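Phosphoribosyl-AMP cyclohydrolase (Medicago truncatula, PDB 7BGM) probably catalyses the second and third steps of histidine biosynthesis, hydrolysing phosphoribosyl-ATP to phosphoribosyl-AMP and then opening the adenine ring of that product. Local coordinates at residues L131-T134 with I135-K139; L156-D159 with K160-C163; E169-E172 with L173-L177; N179-D182 with K183-A187. One frame throughout, in Å; residues are numbered along the deposited sequence.

Interaction 1: residues L131-T134 with I135-K139; sequences LEST and ISQRK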
# COMPACT_ATOMS: atom_id res chain seq x y z
N LEU A 131 3.24 7.56 9.42
CA LEU A 131 2.79 8.71 10.19
C LEU A 131 1.78 8.30 11.25
O LEU A 131 1.83 8.78 12.39
CB LEU A 131 2.20 9.77 9.26
CG LEU A 131 1.61 10.99 9.97
CD1 LEU A 131 2.68 11.67 10.82
CD2 LEU A 131 1.07 11.96 8.95
N GLU A 132 0.83 7.43 10.88
CA GLU A 132 -0.12 6.93 11.87
C GLU A 132 0.60 6.28 13.04
O GLU A 132 0.26 6.52 14.21
CB GLU A 132 -1.08 5.94 11.21
CG GLU A 132 -2.08 5.31 12.15
CD GLU A 132 -3.09 4.45 11.40
OE1 GLU A 132 -2.65 3.50 10.73
OE2 GLU A 132 -4.31 4.76 11.46
N SER A 133 1.63 5.48 12.75
CA SER A 133 2.36 4.81 13.82
C SER A 133 3.09 5.81 14.72
O SER A 133 3.08 5.67 15.95
CB SER A 133 3.32 3.80 13.19
OG SER A 133 4.09 3.13 14.16
N THR A 134 3.72 6.81 14.12
CA THR A 134 4.42 7.83 14.91
C THR A 134 3.47 8.54 15.87
O THR A 134 3.79 8.73 17.04
CB THR A 134 5.08 8.84 13.96
OG1 THR A 134 6.15 8.19 13.28
CG2 THR A 134 5.62 10.04 14.72
N ILE A 135 2.28 8.91 15.38
CA ILE A 135 1.32 9.60 16.24
C ILE A 135 0.89 8.70 17.40
O ILE A 135 0.79 9.15 18.55
CB ILE A 135 0.11 10.04 15.40
CG1 ILE A 135 0.54 11.14 14.43
CG2 ILE A 135 -1.03 10.49 16.31
CD1 ILE A 135 -0.51 11.41 13.34
N SER A 136 0.63 7.43 17.11
CA SER A 136 0.24 6.47 18.14
C SER A 136 1.32 6.34 19.20
O SER A 136 1.04 6.36 20.42
CB SER A 136 -0.07 5.12 17.48
OG SER A 136 -0.45 4.13 18.42
N GLN A 137 2.59 6.27 18.77
CA GLN A 137 3.69 6.23 19.73
C GLN A 137 3.73 7.48 20.60
O GLN A 137 3.99 7.39 21.80
CB GLN A 137 5.01 6.05 19.00
CG GLN A 137 5.08 4.78 18.20
CD GLN A 137 6.37 4.70 17.42
OE1 GLN A 137 7.45 4.95 17.95
NE2 GLN A 137 6.26 4.37 16.14
N ARG A 138 3.49 8.66 20.01
CA ARG A 138 3.44 9.88 20.82
C ARG A 138 2.30 9.83 21.82
O ARG A 138 2.44 10.28 22.97
CB ARG A 138 3.29 11.11 19.92
CG ARG A 138 4.35 11.24 18.86
CD ARG A 138 5.60 11.96 19.35
NE ARG A 138 6.69 11.84 18.39
CZ ARG A 138 6.77 12.47 17.21
NH1 ARG A 138 5.80 13.30 16.83
NH2 ARG A 138 7.81 12.27 16.42
N LYS A 139 1.14 9.30 21.41
CA LYS A 139 -0.01 9.21 22.30
C LYS A 139 0.29 8.30 23.49
O LYS A 139 -0.14 8.57 24.62
CB LYS A 139 -1.23 8.70 21.52
CG LYS A 139 -2.55 8.67 22.30
CD LYS A 139 -3.70 8.26 21.39
CE LYS A 139 -5.02 8.15 22.15
NZ LYS A 139 -4.92 7.10 23.20
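The pairs T134 with R138, S133 with Q137 and L131 with I135 are i to i+4 neighbours on helix 127-140 of the pyrophosphohydrolase part, and R138 belongs to an AMP-binding site of this protein. T134 and R138 lie side by side: methyl CG2 sits over one face of the guanidinium, toward its rim, 3.6 Å from R138 NH2. The arginine reaches back because its chain turns at the second torsion (chi2 -87°), and a beta-branched threonine suits the spot, one branch offering a methyl to the flat cation while OG1 bonds to A130 O. A smaller residue such as alanine at R138 would probably leave the T134 methyl without its flat partner and would take this arginine's positive charge from the AMP site. On the outer side, Q137 NE2 donates to S133 OG at 3.2 Å, the hydroxyl lying nearly in the amide plane. L131 and I135 meet on the inner side, CG to CD1 at 4.0 Å, where both aliphatic side chains pack on M198 of helix 183-204. Backbone bonds such as Q137 N to S133 O, 2.9 Å, run beneath all three pairs. The T134 methyl covers part of one guanidinium face but takes none of its N-H groups, which is consistent with a cation kept in place for a nucleotide beside T152 and S150.

Interaction 2: residues L156-D159 with K160-C163; sequences LLND and KLLC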
# COMPACT_ATOMS: atom_id res chain seq x y z
N LEU A 156 -2.13 16.30 20.96
CA LEU A 156 -2.84 15.20 21.60
C LEU A 156 -3.38 15.59 22.96
O LEU A 156 -4.33 14.96 23.43
CB LEU A 156 -1.92 14.00 21.74
CG LEU A 156 -1.62 13.26 20.45
CD1 LEU A 156 -0.39 12.35 20.64
CD2 LEU A 156 -2.84 12.47 20.02
N LEU A 157 -2.78 16.59 23.60
CA LEU A 157 -3.15 17.02 24.94
C LEU A 157 -3.89 18.35 24.95
O LEU A 157 -3.96 19.00 26.00
CB LEU A 157 -1.91 17.12 25.83
CG LEU A 157 -1.20 15.81 26.18
CD1 LEU A 157 0.09 16.12 26.90
CD2 LEU A 157 -2.08 14.91 27.02
N ASN A 158 -4.46 18.78 23.83
CA ASN A 158 -5.21 20.04 23.82
C ASN A 158 -6.21 19.96 22.66
O ASN A 158 -5.93 20.44 21.56
CB ASN A 158 -4.28 21.23 23.70
CG ASN A 158 -5.02 22.56 23.77
OD1 ASN A 158 -6.25 22.61 23.82
ND2 ASN A 158 -4.27 23.65 23.77
N ASP A 159 -7.37 19.37 22.94
CA ASP A 159 -8.44 19.21 21.96
C ASP A 159 -8.80 20.51 21.26
O ASP A 159 -9.12 20.53 20.06
CB ASP A 159 -9.69 18.65 22.64
CG ASP A 159 -9.60 17.16 22.92
OD1 ASP A 159 -8.56 16.54 22.60
OD2 ASP A 159 -10.58 16.61 23.47
N LYS A 160 -8.80 21.62 22.00
CA LYS A 160 -9.29 22.87 21.44
C LYS A 160 -8.29 23.49 20.47
O LYS A 160 -8.68 24.00 19.42
CB LYS A 160 -9.65 23.86 22.56
CG LYS A 160 -10.77 23.37 23.48
CD LYS A 160 -11.78 22.45 22.76
CE LYS A 160 -12.80 23.22 21.90
NZ LYS A 160 -13.21 22.43 20.69
N LEU A 161 -7.00 23.43 20.81
CA LEU A 161 -5.98 23.79 19.83
C LEU A 161 -6.08 22.92 18.60
O LEU A 161 -6.00 23.42 17.47
CB LEU A 161 -4.59 23.68 20.47
CG LEU A 161 -3.36 23.85 19.57
CD1 LEU A 161 -3.38 25.21 18.90
CD2 LEU A 161 -2.09 23.67 20.38
N LEU A 162 -6.29 21.60 18.79
CA LEU A 162 -6.31 20.68 17.65
C LEU A 162 -7.47 20.97 16.71
O LEU A 162 -7.29 21.02 15.48
CB LEU A 162 -6.37 19.23 18.14
CG LEU A 162 -6.49 18.16 17.04
CD1 LEU A 162 -5.29 18.17 16.09
CD2 LEU A 162 -6.66 16.78 17.67
N CYS A 163 -8.68 21.13 17.25
CA CYS A 163 -9.84 21.38 16.40
C CYS A 163 -9.72 22.74 15.73
O CYS A 163 -10.11 22.89 14.56
CB CYS A 163 -11.13 21.30 17.21
SG CYS A 163 -11.51 19.62 17.76
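N158 OD1 is gripped by two backbone N-H groups of the first helical turn, L161 N at 3.2 Å and K160 N at 3.3 Å. Both bonds are weak, the first almost straight at 176°, the second strongly bent at 127°. With CG anti to the backbone N (chi1 -177°), the amide of N158 swings forward over the start of the helix, and its other end, ND2, lies 3.3 Å from L161 CB. The asparagine and leucine side chains cross at about a right angle. Asparagine suits this place because its short side chain carries an acceptor just far enough to meet N-H groups that have no preceding turn to bond to. Its own carbonyl starts the regular pattern, N158 O accepting from L162 N at 3.0 Å, and D159 O follows by accepting from C163 N at 2.9 Å. Outward, K160 bends away to form a salt bridge with E178 of the second subunit, while L162 packs on L203 of helix 183-204 and on L177 of the second subunit. The whole is a classic asparagine N-cap, here opening helix 159-178 straight after the short helix 151-156 in the all-helical, MazG-like pyrophosphohydrolase fold.

Interaction 3: residues E169-E172 with L173-L177; sequences EANE and LCETL. With ZN (zinc ion), chain E.
Two acidic side chains one turn apart, E172 and E175, both set CG anti to the carbonyl carbon (chi1 -71° and -68°), and this lays them side by side, pointing the same way. E172 then bends at its second torsion while E175 stays extended, and their carboxylates end with planes 66° apart and OE1 to OE1 at 3.6 Å. Such closeness of like charges would probably cost energy unless a cation lay near, and both residues bind magnesium in a structure of this protein. The amide of N171 comes up to the E175 carboxylate, ND2 3.2 Å from OE2, the two planes nearly perpendicular, while N171 OD1 bonds to R167 of the second subunit. One turn earlier, E169 binds zinc through OE1 at 2.0 Å, with a water at 2.1 Å and E189 and D192 from helix 183-204 completing the site; the second oxygen, OE2, pairs with K165. Glutamate suits these places, being long enough to carry an oxygen from the helix to a metal. Farther on, T176 OG1 donates back to L173 O at 2.7 Å, on a lone pair in the carbonyl plane. Acidic residues spaced along one helix, facing others on the next, form the metal-binding site characteristic of the MazG-type pyrophosphohydrolases.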
# COMPACT_ATOMS: atom_id res chain seq x y z
N GLU A 169 -6.83 24.67 8.86
CA GLU A 169 -6.14 24.04 7.74
C GLU A 169 -7.09 23.72 6.60
O GLU A 169 -6.71 23.80 5.42
CB GLU A 169 -5.42 22.76 8.20
CG GLU A 169 -4.27 22.98 9.19
CD GLU A 169 -3.11 23.76 8.61
OE1 GLU A 169 -3.14 24.06 7.39
OE2 GLU A 169 -2.16 24.07 9.36
N ALA A 170 -8.31 23.29 6.93
CA ALA A 170 -9.30 23.01 5.89
C ALA A 170 -9.59 24.26 5.09
O ALA A 170 -9.73 24.21 3.86
CB ALA A 170 -10.58 22.47 6.51
N ASN A 171 -9.68 25.41 5.77
CA ASN A 171 -9.86 26.67 5.06
C ASN A 171 -8.65 27.02 4.20
O ASN A 171 -8.82 27.55 3.09
CB ASN A 171 -10.14 27.78 6.07
CG ASN A 171 -10.41 29.10 5.40
OD1 ASN A 171 -11.41 29.26 4.69
ND2 ASN A 171 -9.53 30.07 5.61
N GLU A 172 -7.44 26.77 4.71
CA GLU A 172 -6.22 26.99 3.91
C GLU A 172 -6.25 26.17 2.63
O GLU A 172 -5.88 26.65 1.55
CB GLU A 172 -4.97 26.64 4.71
CG GLU A 172 -4.61 27.59 5.82
CD GLU A 172 -4.43 29.01 5.34
OE1 GLU A 172 -3.70 29.24 4.35
OE2 GLU A 172 -5.04 29.90 5.95
N LEU A 173 -6.66 24.90 2.73
CA LEU A 173 -6.75 24.06 1.55
C LEU A 173 -7.74 24.62 0.54
O LEU A 173 -7.46 24.67 -0.67
CB LEU A 173 -7.14 22.64 1.95
CG LEU A 173 -7.25 21.64 0.81
CD1 LEU A 173 -5.88 21.32 0.16
CD2 LEU A 173 -7.92 20.37 1.33
N CYS A 174 -8.90 25.07 1.03
CA CYS A 174 -9.88 25.68 0.14
C CYS A 174 -9.32 26.93 -0.53
O CYS A 174 -9.58 27.17 -1.72
CB CYS A 174 -11.15 26.02 0.92
SG CYS A 174 -12.13 24.59 1.49
N GLU A 175 -8.56 27.75 0.22
CA GLU A 175 -7.99 28.98 -0.34
C GLU A 175 -7.09 28.68 -1.54
O GLU A 175 -7.01 29.50 -2.45
CB GLU A 175 -7.17 29.76 0.71
CG GLU A 175 -7.92 30.40 1.88
CD GLU A 175 -6.98 31.23 2.79
OE1 GLU A 175 -5.79 31.45 2.44
OE2 GLU A 175 -7.42 31.65 3.88
N THR A 176 -6.40 27.52 -1.55
CA THR A 176 -5.49 27.23 -2.66
C THR A 176 -6.26 27.08 -3.98
O THR A 176 -5.69 27.32 -5.05
CB THR A 176 -4.64 25.98 -2.41
OG1 THR A 176 -5.46 24.79 -2.45
CG2 THR A 176 -3.88 26.06 -1.08
N LEU A 177 -7.53 26.70 -3.90
CA LEU A 177 -8.42 26.64 -5.06
C LEU A 177 -9.08 27.98 -5.32
O LEU A 177 -9.05 28.49 -6.44
CB LEU A 177 -9.51 25.58 -4.84
CG LEU A 177 -10.51 25.37 -5.98
CD1 LEU A 177 -9.82 24.90 -7.25
CD2 LEU A 177 -11.59 24.38 -5.55
ZN ZN E . -1.58 24.83 6.35
O HOH W 1 -1.01 26.76 6.89

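Interaction 4: residues N179-D182 with K183-A187; sequences NNED and KSRTA
Between helices 159-178 and 183-204 the chain turns through N180, whose positive phi (57°) makes it the C-prime residue of a Schellman motif, and E181 and D182 then run extended until the helix starts at K183. D182 OD2 takes two donors from S184: the backbone N, 2.9 Å away and above the carboxylate plane, and OG, also at 2.9 Å, on the anti side. The D182 carboxylate can reach them because CG stands anti to the backbone N (chi1 -173°). This is an N-cap, and aspartate suits it, its negative charge probably favoured by the positive end of the helix dipole. D182 O meanwhile accepts from T186 N at 3.3 Å and, weakly, from R185 N. E181 and R185 join in a salt bridge, NE to OE1 at 3.0 Å, the two flat groups 71° apart and the donor coming from above the carboxylate plane. The same arginine pairs through NH1 with OE2 of E189, a zinc ligand, so it is a second-shell residue of the metal site. A leucine in place of R185 would probably leave E181 OE1 without its salt-bridge partner and deprive the zinc ligand E189 of its arginine. K183 NZ forms a salt bridge with E210 and a hydrogen bond with D205 O, both of the second subunit.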
# COMPACT_ATOMS: atom_id res chain seq x y z
N ASN A 179 -8.22 30.98 -4.48
CA ASN A 179 -7.28 32.03 -4.84
C ASN A 179 -6.31 31.60 -5.93
O ASN A 179 -5.36 32.33 -6.24
CB ASN A 179 -6.50 32.49 -3.61
CG ASN A 179 -7.40 33.06 -2.53
OD1 ASN A 179 -8.38 33.76 -2.82
ND2 ASN A 179 -7.09 32.77 -1.27
N ASN A 180 -6.51 30.42 -6.52
CA ASN A 180 -5.72 29.97 -7.66
C ASN A 180 -4.23 29.95 -7.34
O ASN A 180 -3.40 30.53 -8.05
CB ASN A 180 -6.01 30.82 -8.90
CG ASN A 180 -5.44 30.22 -10.16
OD1 ASN A 180 -5.08 29.03 -10.19
ND2 ASN A 180 -5.33 31.03 -11.21
N GLU A 181 -3.87 29.28 -6.24
CA GLU A 181 -2.48 29.13 -5.85
C GLU A 181 -1.83 27.97 -6.62
O GLU A 181 -2.51 27.17 -7.26
CB GLU A 181 -2.37 28.89 -4.35
CG GLU A 181 -3.11 29.92 -3.50
CD GLU A 181 -2.63 29.94 -2.06
OE1 GLU A 181 -1.43 30.20 -1.84
OE2 GLU A 181 -3.46 29.68 -1.16
N ASP A 182 -0.50 27.89 -6.55
CA ASP A 182 0.21 26.81 -7.23
C ASP A 182 -0.12 25.46 -6.60
O ASP A 182 -0.47 25.36 -5.42
CB ASP A 182 1.73 27.05 -7.19
CG ASP A 182 2.51 26.03 -8.03
OD1 ASP A 182 2.54 26.18 -9.28
OD2 ASP A 182 3.09 25.07 -7.46
N LYS A 183 -0.01 24.41 -7.41
CA LYS A 183 -0.35 23.08 -6.91
C LYS A 183 0.58 22.66 -5.78
O LYS A 183 0.18 21.86 -4.92
CB LYS A 183 -0.35 22.05 -8.04
CG LYS A 183 0.91 22.01 -8.87
CD LYS A 183 0.94 20.75 -9.73
CE LYS A 183 0.92 19.49 -8.85
NZ LYS A 183 1.30 18.23 -9.55
N SER A 184 1.81 23.19 -5.74
CA SER A 184 2.69 22.90 -4.62
C SER A 184 2.06 23.37 -3.31
O SER A 184 2.20 22.72 -2.26
CB SER A 184 4.06 23.56 -4.82
OG SER A 184 3.99 24.97 -4.68
N ARG A 185 1.34 24.50 -3.36
CA ARG A 185 0.63 24.97 -2.18
C ARG A 185 -0.50 24.03 -1.80
O ARG A 185 -0.68 23.71 -0.61
CB ARG A 185 0.09 26.38 -2.43
CG ARG A 185 1.16 27.43 -2.46
CD ARG A 185 1.58 27.79 -1.04
NE ARG A 185 0.50 28.46 -0.31
CZ ARG A 185 -0.11 27.96 0.76
NH1 ARG A 185 0.25 26.78 1.25
NH2 ARG A 185 -1.08 28.66 1.35
N THR A 186 -1.26 23.56 -2.79
CA THR A 186 -2.35 22.62 -2.52
C THR A 186 -1.83 21.35 -1.86
O THR A 186 -2.41 20.86 -0.88
CB THR A 186 -3.09 22.30 -3.82
OG1 THR A 186 -3.74 23.48 -4.33
CG2 THR A 186 -4.13 21.22 -3.58
N ALA A 187 -0.73 20.79 -2.37
CA ALA A 187 -0.18 19.58 -1.76
C ALA A 187 0.27 19.84 -0.33
O ALA A 187 0.06 19.02 0.57
CB ALA A 187 1.00 19.06 -2.60

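Overall arrangement
All four contacts are local, and along the chain they follow in series without nesting or crossing. Interaction 1 lies within helix 127-140; its end meets interaction 2 through L156, whose CD1 packs against K139 N at 3.5 Å. Interaction 2 closes the turn from helix 151-156 into helix 159-178. Interaction 3 lies farther along that helix, at the metal site, and interaction 4 closes the loop leading into helix 183-204. These last two touch: T176 OG1 lies 2.9 Å from T186 OG1, a probable hydrogen bond that joins the two long helices near their connection. All four reach the second subunit, interaction 1 by L131 alone, so the helices take part in the dimer contact.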